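Local atomic coordinates of SH2 domain-containing protein 3C (Homo sapiens, PDB entry 3T6G), a protein that acts as an adapter in integrin-linked adhesion and migration signalling, using a closed C-terminal Cdc25-homology domain, incapable of canonical nucleotide exchange, to engage BCAR1. Residues 57-60 with 61-65; 256-259 with 260-264; 143-146 with 147-150; 92-95 with 96-100. The protein carries 2 engineered substitutions. All blocks are in the same frame, centred on the assembly; numbering follows the deposited sequence.

How the contacts relate
Each contact joins residues about one turn apart within a single helix or its end in the Ras-GEF region, so none closes a long loop; they follow in series, neither nested nor crossing. Contact 1 (57-65), near the end of helix 50-64, comes first. Contact 4 (92-100) opens helix 93-115, contact 3 (143-150) opens helix 145-155, and contact 2 (256-264) finishes helix 253-263. Contact 1 is the hub: it meets contact 3 through buried polar groups, and contacts 2 and 4 through hydrocarbon packing. Contacts 3 and 4 also touch, by way of an aromatic ring. The centres of contacts 2 and 4 lie about 22 Å apart, on helices that contact 1 joins indirectly.

Contact 1 (57-60 with 61-65); sequences VTKV and DCLVA
Asp61 CG stands beside its own backbone N (chi1 -85°), which swings the carboxylate back along the helix toward Val57, while Cys62 SG takes a similar course (chi1 -72°) toward Thr58. The SG atom of Cys62 comes to 4.1 Å from the CG2 methyl of Thr58, an ordinary van der Waals contact on a buried flank. On the outer side Lys59 and Leu63 run alongside each other and point the same way. The bent lysine chain brings its CD to 3.5 Å from Leu63 CD1, and the leucine methyl thus covers hydrocarbon while the amine goes on past it; a long amphipathic chain suits this partly exposed place. Val60 and Val64 make a looser apolar contact, Val60 CG1 to Val64 CG2 4.4 Å. The backbone carries the turn: Asp61 N reaches Val57 O at 2.7 Å and Cys62 N reaches Thr58 O at 2.9 Å, the latter nearly straight at 162°. The Asp61 carboxylate draws its donors from outside this helix: Arg102 of helix 93-115 forms a salt bridge to OD1, while Asn144, at the N-cap of helix 145-155, and Ser147, in its first turn, hydrogen-bond to OD2. Thr58 OG1 bonds to Ala54 O, one turn back, and to Asn144. The i to i+4 bonds are those of a regular alpha helix; here a buried, fully partnered aspartate joins helix 50-64 to helices 93-115 and 145-155 of the all-helical Cdc25-homology domain.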
ATOM      1  N   VAL A  57     -16.249   4.618  -2.712  1.00 66.81           N
ATOM      2  CA  VAL A  57     -14.994   3.876  -2.830  1.00 57.78           C
ATOM      3  C   VAL A  57     -14.347   3.687  -1.493  1.00 52.54           C
ATOM      4  O   VAL A  57     -13.668   2.699  -1.290  1.00 47.87           O
ATOM      5  CB  VAL A  57     -13.888   4.601  -3.606  1.00 58.07           C
ATOM      6  CG1 VAL A  57     -13.383   3.735  -4.747  1.00 56.61           C
ATOM      7  CG2 VAL A  57     -14.324   5.960  -4.018  1.00 63.32           C
ATOM      8  N   THR A  58     -14.466   4.701  -0.640  1.00 46.85           N
ATOM      9  CA  THR A  58     -13.880   4.666   0.668  1.00 54.02           C
ATOM     10  C   THR A  58     -14.466   3.488   1.420  1.00 67.29           C
ATOM     11  O   THR A  58     -13.735   2.772   2.104  1.00 56.61           O
ATOM     12  CB  THR A  58     -14.186   5.929   1.440  1.00 55.37           C
ATOM     13  OG1 THR A  58     -13.492   7.018   0.837  1.00 57.22           O
ATOM     14  CG2 THR A  58     -13.711   5.784   2.877  1.00 56.77           C
ATOM     15  N   LYS A  59     -15.782   3.288   1.285  1.00 68.97           N
ATOM     16  CA  LYS A  59     -16.456   2.199   1.988  1.00 63.47           C
ATOM     17  C   LYS A  59     -15.837   0.873   1.576  1.00 59.05           C
ATOM     18  O   LYS A  59     -15.446   0.055   2.407  1.00 54.31           O
ATOM     19  CB  LYS A  59     -17.941   2.179   1.655  1.00 64.36           C
ATOM     20  CG  LYS A  59     -18.823   1.642   2.774  1.00 70.78           C
ATOM     21  CD  LYS A  59     -18.994   0.132   2.760  1.00 71.73           C
ATOM     22  CE  LYS A  59     -20.495  -0.273   2.803  1.00 92.17           C
ATOM     23  NZ  LYS A  59     -21.246   0.165   4.025  1.00 83.14           N
ATOM     24  N   VAL A  60     -15.758   0.667   0.272  1.00 50.51           N
ATOM     25  CA  VAL A  60     -15.257  -0.581  -0.254  1.00 47.02           C
ATOM     26  C   VAL A  60     -13.775  -0.738   0.091  1.00 56.21           C
ATOM     27  O   VAL A  60     -13.316  -1.824   0.405  1.00 53.66           O
ATOM     28  CB  VAL A  60     -15.474  -0.610  -1.759  1.00 46.10           C
ATOM     29  CG1 VAL A  60     -14.890  -1.857  -2.358  1.00 45.33           C
ATOM     30  CG2 VAL A  60     -16.992  -0.526  -2.058  1.00 49.68           C
ATOM     31  N   ASP A  61     -13.043   0.372   0.033  1.00 55.98           N
ATOM     32  CA  ASP A  61     -11.618   0.383   0.262  1.00 50.73           C
ATOM     33  C   ASP A  61     -11.374  -0.149   1.660  1.00 59.86           C
ATOM     34  O   ASP A  61     -10.510  -1.001   1.895  1.00 64.16           O
ATOM     35  CB  ASP A  61     -11.075   1.828   0.184  1.00 42.77           C
ATOM     36  CG  ASP A  61     -10.746   2.272  -1.241  1.00 51.51           C
ATOM     37  OD1 ASP A  61     -10.703   1.399  -2.147  1.00 45.97           O
ATOM     38  OD2 ASP A  61     -10.517   3.503  -1.439  1.00 53.62           O
ATOM     39  N   CYS A  62     -12.135   0.407   2.590  1.00 53.30           N
ATOM     40  CA  CYS A  62     -12.038   0.070   3.982  1.00 53.30           C
ATOM     41  C   CYS A  62     -12.493  -1.356   4.309  1.00 57.26           C
ATOM     42  O   CYS A  62     -12.006  -1.970   5.260  1.00 61.52           O
ATOM     43  CB  CYS A  62     -12.829   1.079   4.776  1.00 58.46           C
ATOM     44  SG  CYS A  62     -12.015   2.662   4.829  1.00 54.80           S
ATOM     45  N   LEU A  63     -13.424  -1.890   3.531  1.00 54.34           N
ATOM     46  CA  LEU A  63     -13.859  -3.262   3.779  1.00 52.11           C
ATOM     47  C   LEU A  63     -12.729  -4.203   3.369  1.00 60.88           C
ATOM     48  O   LEU A  63     -12.429  -5.168   4.068  1.00 66.31           O
ATOM     49  CB  LEU A  63     -15.157  -3.587   3.021  1.00 37.73           C
ATOM     50  CG  LEU A  63     -16.473  -3.147   3.700  1.00 52.92           C
ATOM     51  CD1 LEU A  63     -17.699  -3.124   2.757  1.00 39.17           C
ATOM     52  CD2 LEU A  63     -16.800  -4.043   4.902  1.00 51.35           C
ATOM     53  N   VAL A  64     -12.101  -3.903   2.234  1.00 54.77           N
ATOM     54  CA  VAL A  64     -11.089  -4.769   1.655  1.00 55.96           C
ATOM     55  C   VAL A  64      -9.838  -4.713   2.505  1.00 60.45           C
ATOM     56  O   VAL A  64      -9.156  -5.712   2.705  1.00 59.79           O
ATOM     57  CB  VAL A  64     -10.718  -4.340   0.225  1.00 53.69           C
ATOM     58  CG1 VAL A  64      -9.431  -5.033  -0.232  1.00 55.17           C
ATOM     59  CG2 VAL A  64     -11.867  -4.636  -0.747  1.00 48.21           C
ATOM     60  N   ALA A  65      -9.545  -3.528   3.008  1.00 52.53           N
ATOM     61  CA  ALA A  65      -8.350  -3.322   3.801  1.00 47.13           C
ATOM     62  C   ALA A  65      -8.548  -3.753   5.252  1.00 51.34           C
ATOM     63  O   ALA A  65      -7.654  -3.577   6.068  1.00 51.73           O
ATOM     64  CB  ALA A  65      -7.976  -1.857   3.770  1.00 39.73           C
TER

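Contact 2 (256-259 with 260-264)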
ATOM      1  N   TYR A 256      -8.531   4.554  12.739  1.00 57.64           N
ATOM      2  CA  TYR A 256      -9.015   4.622  11.376  1.00 56.12           C
ATOM      3  C   TYR A 256     -10.405   3.981  11.258  1.00 62.61           C
ATOM      4  O   TYR A 256     -11.272   4.491  10.536  1.00 69.74           O
ATOM      5  CB  TYR A 256      -8.016   3.981  10.405  1.00 50.32           C
ATOM      6  CG  TYR A 256      -6.618   4.521  10.566  1.00 63.68           C
ATOM      7  CD1 TYR A 256      -6.372   5.877  10.431  1.00 65.88           C
ATOM      8  CD2 TYR A 256      -5.540   3.679  10.864  1.00 63.51           C
ATOM      9  CE1 TYR A 256      -5.113   6.391  10.574  1.00 71.62           C
ATOM     10  CE2 TYR A 256      -4.258   4.194  11.009  1.00 66.07           C
ATOM     11  CZ  TYR A 256      -4.054   5.550  10.860  1.00 71.79           C
ATOM     12  OH  TYR A 256      -2.802   6.094  11.005  1.00 71.91           O
ATOM     13  N   HIS A 257     -10.611   2.872  11.966  1.00 51.86           N
ATOM     14  CA  HIS A 257     -11.896   2.187  11.949  1.00 56.53           C
ATOM     15  C   HIS A 257     -12.981   3.127  12.473  1.00 62.81           C
ATOM     16  O   HIS A 257     -13.997   3.360  11.800  1.00 63.23           O
ATOM     17  CB  HIS A 257     -11.839   0.924  12.798  1.00 57.60           C
ATOM     18  CG  HIS A 257     -13.182   0.433  13.243  1.00 58.17           C
ATOM     19  ND1 HIS A 257     -14.039  -0.264  12.411  1.00 52.42           N
ATOM     20  CD2 HIS A 257     -13.810   0.530  14.439  1.00 47.38           C
ATOM     21  CE1 HIS A 257     -15.141  -0.572  13.080  1.00 50.49           C
ATOM     22  NE2 HIS A 257     -15.030  -0.097  14.307  1.00 59.21           N
ATOM     23  N   THR A 258     -12.743   3.670  13.669  1.00 60.59           N
ATOM     24  CA  THR A 258     -13.612   4.678  14.262  1.00 62.36           C
ATOM     25  C   THR A 258     -13.960   5.795  13.282  1.00 68.17           C
ATOM     26  O   THR A 258     -15.118   5.962  12.922  1.00 70.89           O
ATOM     27  CB  THR A 258     -12.965   5.344  15.473  1.00 63.45           C
ATOM     28  OG1 THR A 258     -12.936   4.427  16.570  1.00 62.88           O
ATOM     29  CG2 THR A 258     -13.770   6.577  15.864  1.00 73.17           C
ATOM     30  N   ASN A 259     -12.953   6.561  12.870  1.00 65.05           N
ATOM     31  CA  ASN A 259     -13.154   7.636  11.910  1.00 60.45           C
ATOM     32  C   ASN A 259     -14.027   7.198  10.764  1.00 60.69           C
ATOM     33  O   ASN A 259     -15.008   7.853  10.433  1.00 74.25           O
ATOM     34  CB  ASN A 259     -11.828   8.124  11.358  1.00 58.55           C
ATOM     35  CG  ASN A 259     -11.046   8.896  12.373  1.00 62.83           C
ATOM     36  OD1 ASN A 259     -11.605   9.377  13.367  1.00 65.41           O
ATOM     37  ND2 ASN A 259      -9.747   9.038  12.137  1.00 54.53           N
ATOM     38  N   ALA A 260     -13.658   6.084  10.152  1.00 53.11           N
ATOM     39  CA  ALA A 260     -14.371   5.574   8.993  1.00 48.75           C
ATOM     40  C   ALA A 260     -15.838   5.260   9.335  1.00 63.60           C
ATOM     41  O   ALA A 260     -16.730   5.477   8.525  1.00 64.54           O
ATOM     42  CB  ALA A 260     -13.666   4.333   8.480  1.00 48.79           C
ATOM     43  N   GLU A 261     -16.092   4.744  10.533  1.00 66.69           N
ATOM     44  CA  GLU A 261     -17.450   4.353  10.870  1.00 69.45           C
ATOM     45  C   GLU A 261     -18.314   5.577  11.182  1.00 71.15           C
ATOM     46  O   GLU A 261     -19.515   5.606  10.871  1.00 71.77           O
ATOM     47  CB  GLU A 261     -17.481   3.309  12.002  1.00 68.28           C
ATOM     48  CG  GLU A 261     -18.269   2.058  11.607  1.00 74.58           C
ATOM     49  CD  GLU A 261     -18.190   0.925  12.620  1.00 86.88           C
ATOM     50  OE1 GLU A 261     -17.982  -0.240  12.196  1.00 85.76           O
ATOM     51  OE2 GLU A 261     -18.355   1.190  13.831  1.00 91.87           O
ATOM     52  N   VAL A 262     -17.691   6.583  11.793  1.00 66.20           N
ATOM     53  CA  VAL A 262     -18.354   7.842  12.088  1.00 71.55           C
ATOM     54  C   VAL A 262     -18.578   8.700  10.842  1.00 75.62           C
ATOM     55  O   VAL A 262     -19.546   9.439  10.751  1.00 76.77           O
ATOM     56  CB  VAL A 262     -17.539   8.687  13.036  1.00 63.86           C
ATOM     57  CG1 VAL A 262     -18.113  10.107  13.061  1.00 71.96           C
ATOM     58  CG2 VAL A 262     -17.572   8.087  14.392  1.00 57.02           C
ATOM     59  N   LYS A 263     -17.664   8.603   9.891  1.00 67.54           N
ATOM     60  CA  LYS A 263     -17.734   9.411   8.694  1.00 64.17           C
ATOM     61  C   LYS A 263     -18.786   8.830   7.761  1.00 71.13           C
ATOM     62  O   LYS A 263     -19.226   9.483   6.822  1.00 69.53           O
ATOM     63  CB  LYS A 263     -16.358   9.438   8.020  1.00 58.07           C
ATOM     64  CG  LYS A 263     -16.263  10.394   6.867  1.00 63.59           C
ATOM     65  CD  LYS A 263     -14.954  10.273   6.108  1.00 65.15           C
ATOM     66  CE  LYS A 263     -13.802  10.887   6.874  1.00 64.11           C
ATOM     67  NZ  LYS A 263     -14.183  12.163   7.505  1.00 55.75           N
ATOM     68  N   LEU A 264     -19.188   7.590   8.016  1.00 74.85           N
ATOM     69  CA  LEU A 264     -20.115   6.907   7.120  1.00 64.36           C
ATOM     70  C   LEU A 264     -21.422   6.569   7.823  1.00 65.48           C
ATOM     71  O   LEU A 264     -22.258   5.839   7.289  1.00 64.84           O
ATOM     72  CB  LEU A 264     -19.468   5.654   6.504  1.00 56.85           C
ATOM     73  CG  LEU A 264     -18.412   5.950   5.416  1.00 67.04           C
ATOM     74  CD1 LEU A 264     -17.823   4.703   4.794  1.00 69.10           C
ATOM     75  CD2 LEU A 264     -18.997   6.799   4.314  1.00 68.40           C
TER
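Thr258 O is approached by two amides of the next turn: Val262 N bonds to it at 2.9 Å and almost straight, at 165°, whereas Glu261 N, also 2.9 Å from Thr258 O, makes a weak, strongly bent bond. Glu261 N has its better partner in His257 O, at 2.8 Å. Above this backbone pair the two side chains meet again. His257 CG is anti to the backbone N (chi1 159°), and the ring leans over toward the extended chain of Glu261, whose OE1 lies 3.0 Å from His257 CE1; ring and carboxylate planes are 72° apart. His257 NE2 is 3.6 Å from Glu261 OE2; no hydrogen bond joins them, and any attraction is probably electrostatic. The ring is fixed from outside by ND1 bonding to Ile67 O and by stacking on Trp82. On another flank, Asn259 ND2 reaches Thr204 O and Lys263 NZ reaches Thr141 O, amide and amine each serving a loop carbonyl. Ala260, small enough for a buried flank, bonds through its N to Tyr256 O. With ND1 donating to a carbonyl and a carboxylate close to CE1 and NE2, His257 would probably be easier to protonate than a histidine without such a neighbour.

Contact 3 (143-146 with 147-150)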
ATOM      1  N   GLY A 143     -10.573  11.673   3.820  1.00 64.54           N
ATOM      2  CA  GLY A 143      -9.276  11.307   4.386  1.00 55.46           C
ATOM      3  C   GLY A 143      -8.881   9.877   4.025  1.00 54.27           C
ATOM      4  O   GLY A 143      -8.471   9.103   4.879  1.00 52.85           O
ATOM      5  N   ASN A 144      -9.052   9.526   2.753  1.00 50.80           N
ATOM      6  CA  ASN A 144      -8.739   8.203   2.241  1.00 52.04           C
ATOM      7  C   ASN A 144      -7.529   8.288   1.306  1.00 59.98           C
ATOM      8  O   ASN A 144      -7.700   8.508   0.105  1.00 62.07           O
ATOM      9  CB  ASN A 144      -9.969   7.612   1.506  1.00 33.47           C
ATOM     10  CG  ASN A 144      -9.654   6.306   0.827  1.00 43.87           C
ATOM     11  OD1 ASN A 144      -8.556   5.769   1.008  1.00 45.43           O
ATOM     12  ND2 ASN A 144     -10.592   5.785   0.029  1.00 36.46           N
ATOM     13  N   MET A 145      -6.315   8.134   1.856  1.00 60.77           N
ATOM     14  CA  MET A 145      -5.078   8.277   1.073  1.00 56.08           C
ATOM     15  C   MET A 145      -4.929   7.180   0.033  1.00 55.60           C
ATOM     16  O   MET A 145      -4.239   7.345  -0.964  1.00 57.51           O
ATOM     17  CB  MET A 145      -3.829   8.256   1.958  1.00 49.92           C
ATOM     18  CG  MET A 145      -3.716   9.332   3.017  1.00 48.03           C
ATOM     19  SD  MET A 145      -3.968  11.012   2.387  1.00 63.89           S
ATOM     20  CE  MET A 145      -5.739  11.017   2.123  1.00 93.53           C
ATOM     21  N   PHE A 146      -5.557   6.043   0.277  1.00 51.66           N
ATOM     22  CA  PHE A 146      -5.411   4.909  -0.632  1.00 51.45           C
ATOM     23  C   PHE A 146      -5.976   5.251  -2.017  1.00 62.10           C
ATOM     24  O   PHE A 146      -5.229   5.350  -2.990  1.00 70.63           O
ATOM     25  CB  PHE A 146      -6.061   3.652  -0.028  1.00 41.53           C
ATOM     26  CG  PHE A 146      -6.098   2.456  -0.969  1.00 45.21           C
ATOM     27  CD1 PHE A 146      -5.022   1.620  -1.096  1.00 45.69           C
ATOM     28  CD2 PHE A 146      -7.220   2.174  -1.703  1.00 47.55           C
ATOM     29  CE1 PHE A 146      -5.063   0.539  -1.938  1.00 49.76           C
ATOM     30  CE2 PHE A 146      -7.260   1.090  -2.545  1.00 52.57           C
ATOM     31  CZ  PHE A 146      -6.187   0.277  -2.669  1.00 51.49           C
ATOM     32  N   SER A 147      -7.288   5.458  -2.105  1.00 60.37           N
ATOM     33  CA  SER A 147      -7.916   5.804  -3.390  1.00 54.79           C
ATOM     34  C   SER A 147      -7.576   7.203  -3.920  1.00 50.82           C
ATOM     35  O   SER A 147      -7.529   7.419  -5.129  1.00 51.66           O
ATOM     36  CB  SER A 147      -9.428   5.558  -3.366  1.00 47.41           C
ATOM     37  OG  SER A 147      -9.677   4.185  -3.685  1.00 52.69           O
ATOM     38  N   PHE A 148      -7.327   8.143  -3.021  1.00 46.18           N
ATOM     39  CA  PHE A 148      -6.735   9.404  -3.421  1.00 53.34           C
ATOM     40  C   PHE A 148      -5.539   9.164  -4.349  1.00 62.85           C
ATOM     41  O   PHE A 148      -5.459   9.738  -5.425  1.00 59.90           O
ATOM     42  CB  PHE A 148      -6.285  10.182  -2.198  1.00 48.91           C
ATOM     43  CG  PHE A 148      -5.364  11.323  -2.525  1.00 59.39           C
ATOM     44  CD1 PHE A 148      -5.820  12.404  -3.274  1.00 57.38           C
ATOM     45  CD2 PHE A 148      -4.038  11.323  -2.076  1.00 62.10           C
ATOM     46  CE1 PHE A 148      -4.978  13.461  -3.584  1.00 55.88           C
ATOM     47  CE2 PHE A 148      -3.170  12.390  -2.377  1.00 62.67           C
ATOM     48  CZ  PHE A 148      -3.644  13.459  -3.141  1.00 59.70           C
ATOM     49  N   ALA A 149      -4.623   8.289  -3.942  1.00 63.86           N
ATOM     50  CA  ALA A 149      -3.402   8.047  -4.713  1.00 56.87           C
ATOM     51  C   ALA A 149      -3.682   7.170  -5.916  1.00 58.66           C
ATOM     52  O   ALA A 149      -2.990   7.248  -6.926  1.00 58.46           O
ATOM     53  CB  ALA A 149      -2.317   7.404  -3.833  1.00 53.37           C
ATOM     54  N   ALA A 150      -4.681   6.302  -5.800  1.00 53.71           N
ATOM     55  CA  ALA A 150      -5.080   5.511  -6.947  1.00 55.64           C
ATOM     56  C   ALA A 150      -5.703   6.433  -8.021  1.00 57.51           C
ATOM     57  O   ALA A 150      -5.617   6.157  -9.221  1.00 57.39           O
ATOM     58  CB  ALA A 150      -6.062   4.403  -6.522  1.00 49.76           C
TER
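Capping bonds come first: Asn144 OD1 accepts from Phe146 N at 3.1 Å and from Ser147 N at 3.4 Å, both weakly, and one oxygen thereby serves two amides of the opening turn. Asparagine suits this place because its amide faces both ways, the oxygen to the helix start and ND2 to Asp61 and Thr58. An alanine here, lacking both OD1 and ND2, would probably leave the first-turn amides uncapped and the buried Asp61 carboxylate short of one donor. Among backbone bonds, Phe148 N meets Asn144 O at 3.2 Å, and Ala150 N meets Phe146 O at 3.0 Å. The apolar group is a Met-aromatic contact, in which Met145 SD lies 5.4 Å from the centroid of the Phe148 ring, 49° off the ring normal. Met145 CE also lies 4.4 Å from Phe148 CB. The flexible thioether side chain also touches Phe188 and Leu192 of helix 175-193. Phe146 turns to another side, stacking on Phe206, while its CD2 lies 3.7 Å from Ser147 OG. Ala149 and Ala150, being small, let helices 175-193 and 93-115 come close. An asparagine N-cap opening a buried helix is the motif here, at the heart of the Ras-GEF fold.

Contact 4 (92-95 with 96-100); sequences GRQL and RLDLL
Arg96 folds back over the start of its own helix, laying one face of its guanidinium on the backbone at Gly92 and Arg93, with Gly92 C 3.6 Å above the plane. This return is set by CG standing beside the backbone N (chi1 -83°) and a bend at chi3. Glycine suits the N-cap, since a CB there would come within about 3.7 Å of Arg96 NH1; its absence lets the guanidinium lie near the backbone. Arg93 offers its own guanidinium face to a leucine: Leu97 CD1 sits 3.7 Å above it, toward the rim. Gln94 OE1 approaches Leu97 CB at 3.9 Å, and Leu95 CD1 packs against Leu99 CG at 4.4 Å on the buried side. Beneath them the helix is regular, Arg96 N bonding to Gly92 O at 3.0 Å with an almost linear angle of 176°, and Asp98 N to Gln94 O at 2.8 Å. A second shell fixes the charged ends. Glu217 forms salt bridges to both Arg93 and Arg96, Leu87 O and Leu89 O take NH1 of Arg96, and Ser14 and Ser15 hold the Asp98 carboxylate. A leucine in place of Arg96 would probably leave Glu217 with one arginine instead of two and the carbonyls of Leu87 and Leu89 without a donor. Two cations at a helix N terminus would be disfavoured by its dipole, so the shared Glu217 probably offsets that cost while joining the helix start to the chain just after helix 210-215.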
ATOM      1  N   GLY A  92       0.834 -10.964   6.471  1.00 60.27           N
ATOM      2  CA  GLY A  92       0.025  -9.962   5.805  1.00 59.52           C
ATOM      3  C   GLY A  92       0.338  -9.887   4.320  1.00 62.42           C
ATOM      4  O   GLY A  92      -0.148  -9.014   3.615  1.00 70.09           O
ATOM      5  N   ARG A  93       1.142 -10.815   3.828  1.00 68.73           N
ATOM      6  CA  ARG A  93       1.556 -10.765   2.429  1.00 74.14           C
ATOM      7  C   ARG A  93       0.375 -10.748   1.434  1.00 73.49           C
ATOM      8  O   ARG A  93       0.362  -9.968   0.481  1.00 74.66           O
ATOM      9  CB  ARG A  93       2.540 -11.904   2.125  1.00 70.88           C
ATOM     10  CG  ARG A  93       2.651 -12.278   0.656  1.00 76.19           C
ATOM     11  CD  ARG A  93       4.016 -12.888   0.322  1.00 88.13           C
ATOM     12  NE  ARG A  93       4.686 -12.139  -0.739  1.00 94.41           N
ATOM     13  CZ  ARG A  93       4.667 -12.485  -2.024  1.00 98.89           C
ATOM     14  NH1 ARG A  93       4.031 -13.590  -2.412  1.00 94.60           N
ATOM     15  NH2 ARG A  93       5.292 -11.728  -2.922  1.00100.04           N
ATOM     16  N   GLN A  94      -0.620 -11.599   1.654  1.00 73.07           N
ATOM     17  CA  GLN A  94      -1.726 -11.702   0.709  1.00 69.45           C
ATOM     18  C   GLN A  94      -2.608 -10.430   0.675  1.00 64.23           C
ATOM     19  O   GLN A  94      -3.027  -9.982  -0.390  1.00 60.99           O
ATOM     20  CB  GLN A  94      -2.554 -12.940   0.987  1.00 64.76           C
ATOM     21  CG  GLN A  94      -3.458 -13.302  -0.166  1.00 83.69           C
ATOM     22  CD  GLN A  94      -2.689 -13.447  -1.467  1.00 91.89           C
ATOM     23  OE1 GLN A  94      -2.880 -12.663  -2.400  1.00 97.28           O
ATOM     24  NE2 GLN A  94      -1.814 -14.450  -1.537  1.00 83.86           N
ATOM     25  N   LEU A  95      -2.875  -9.875   1.854  1.00 45.08           N
ATOM     26  CA  LEU A  95      -3.504  -8.598   1.997  1.00 43.17           C
ATOM     27  C   LEU A  95      -2.752  -7.563   1.156  1.00 60.22           C
ATOM     28  O   LEU A  95      -3.330  -6.941   0.259  1.00 60.56           O
ATOM     29  CB  LEU A  95      -3.537  -8.174   3.477  1.00 36.93           C
ATOM     30  CG  LEU A  95      -4.289  -6.840   3.624  1.00 48.96           C
ATOM     31  CD1 LEU A  95      -5.708  -6.937   2.964  1.00 50.65           C
ATOM     32  CD2 LEU A  95      -4.389  -6.345   5.076  1.00 44.45           C
ATOM     33  N   ARG A  96      -1.463  -7.398   1.438  1.00 60.77           N
ATOM     34  CA  ARG A  96      -0.621  -6.470   0.682  1.00 57.68           C
ATOM     35  C   ARG A  96      -0.743  -6.667  -0.835  1.00 62.70           C
ATOM     36  O   ARG A  96      -0.810  -5.699  -1.605  1.00 57.58           O
ATOM     37  CB  ARG A  96       0.841  -6.614   1.081  1.00 56.02           C
ATOM     38  CG  ARG A  96       1.249  -5.845   2.316  1.00 66.76           C
ATOM     39  CD  ARG A  96       2.776  -5.929   2.497  1.00 71.44           C
ATOM     40  NE  ARG A  96       3.214  -7.314   2.662  1.00 70.04           N
ATOM     41  CZ  ARG A  96       3.452  -7.872   3.843  1.00 61.66           C
ATOM     42  NH1 ARG A  96       3.304  -7.158   4.949  1.00 64.55           N
ATOM     43  NH2 ARG A  96       3.820  -9.138   3.921  1.00 51.61           N
ATOM     44  N   LEU A  97      -0.761  -7.917  -1.277  1.00 55.48           N
ATOM     45  CA  LEU A  97      -0.868  -8.142  -2.704  1.00 56.82           C
ATOM     46  C   LEU A  97      -2.257  -7.747  -3.221  1.00 67.43           C
ATOM     47  O   LEU A  97      -2.358  -7.160  -4.293  1.00 69.32           O
ATOM     48  CB  LEU A  97      -0.510  -9.581  -3.065  1.00 52.34           C
ATOM     49  CG  LEU A  97       0.964  -9.950  -2.876  1.00 57.04           C
ATOM     50  CD1 LEU A  97       1.201 -11.369  -3.349  1.00 58.80           C
ATOM     51  CD2 LEU A  97       1.852  -8.999  -3.641  1.00 54.09           C
ATOM     52  N   ASP A  98      -3.309  -8.044  -2.447  1.00 58.23           N
ATOM     53  CA  ASP A  98      -4.680  -7.681  -2.817  1.00 55.34           C
ATOM     54  C   ASP A  98      -4.864  -6.172  -2.915  1.00 59.53           C
ATOM     55  O   ASP A  98      -5.497  -5.679  -3.847  1.00 60.39           O
ATOM     56  CB  ASP A  98      -5.704  -8.221  -1.813  1.00 40.67           C
ATOM     57  CG  ASP A  98      -5.910  -9.695  -1.945  1.00 53.89           C
ATOM     58  OD1 ASP A  98      -5.579 -10.236  -3.030  1.00 58.98           O
ATOM     59  OD2 ASP A  98      -6.404 -10.308  -0.968  1.00 59.22           O
ATOM     60  N   LEU A  99      -4.345  -5.446  -1.932  1.00 50.69           N
ATOM     61  CA  LEU A  99      -4.405  -4.002  -1.985  1.00 53.57           C
ATOM     62  C   LEU A  99      -3.633  -3.465  -3.188  1.00 60.87           C
ATOM     63  O   LEU A  99      -3.952  -2.401  -3.682  1.00 60.17           O
ATOM     64  CB  LEU A  99      -3.884  -3.356  -0.705  1.00 48.72           C
ATOM     65  CG  LEU A  99      -4.737  -3.436   0.555  1.00 53.66           C
ATOM     66  CD1 LEU A  99      -3.959  -2.810   1.726  1.00 53.02           C
ATOM     67  CD2 LEU A  99      -6.054  -2.713   0.350  1.00 53.75           C
ATOM     68  N   LEU A 100      -2.614  -4.182  -3.653  1.00 67.07           N
ATOM     69  CA  LEU A 100      -1.863  -3.705  -4.812  1.00 61.99           C
ATOM     70  C   LEU A 100      -2.663  -3.937  -6.104  1.00 66.43           C
ATOM     71  O   LEU A 100      -2.644  -3.091  -7.011  1.00 74.29           O
ATOM     72  CB  LEU A 100      -0.458  -4.328  -4.904  1.00 54.07           C
ATOM     73  CG  LEU A 100       0.646  -3.816  -3.957  1.00 58.19           C
ATOM     74  CD1 LEU A 100       1.844  -4.770  -3.929  1.00 57.71           C
ATOM     75  CD2 LEU A 100       1.115  -2.420  -4.294  1.00 51.96           C
TER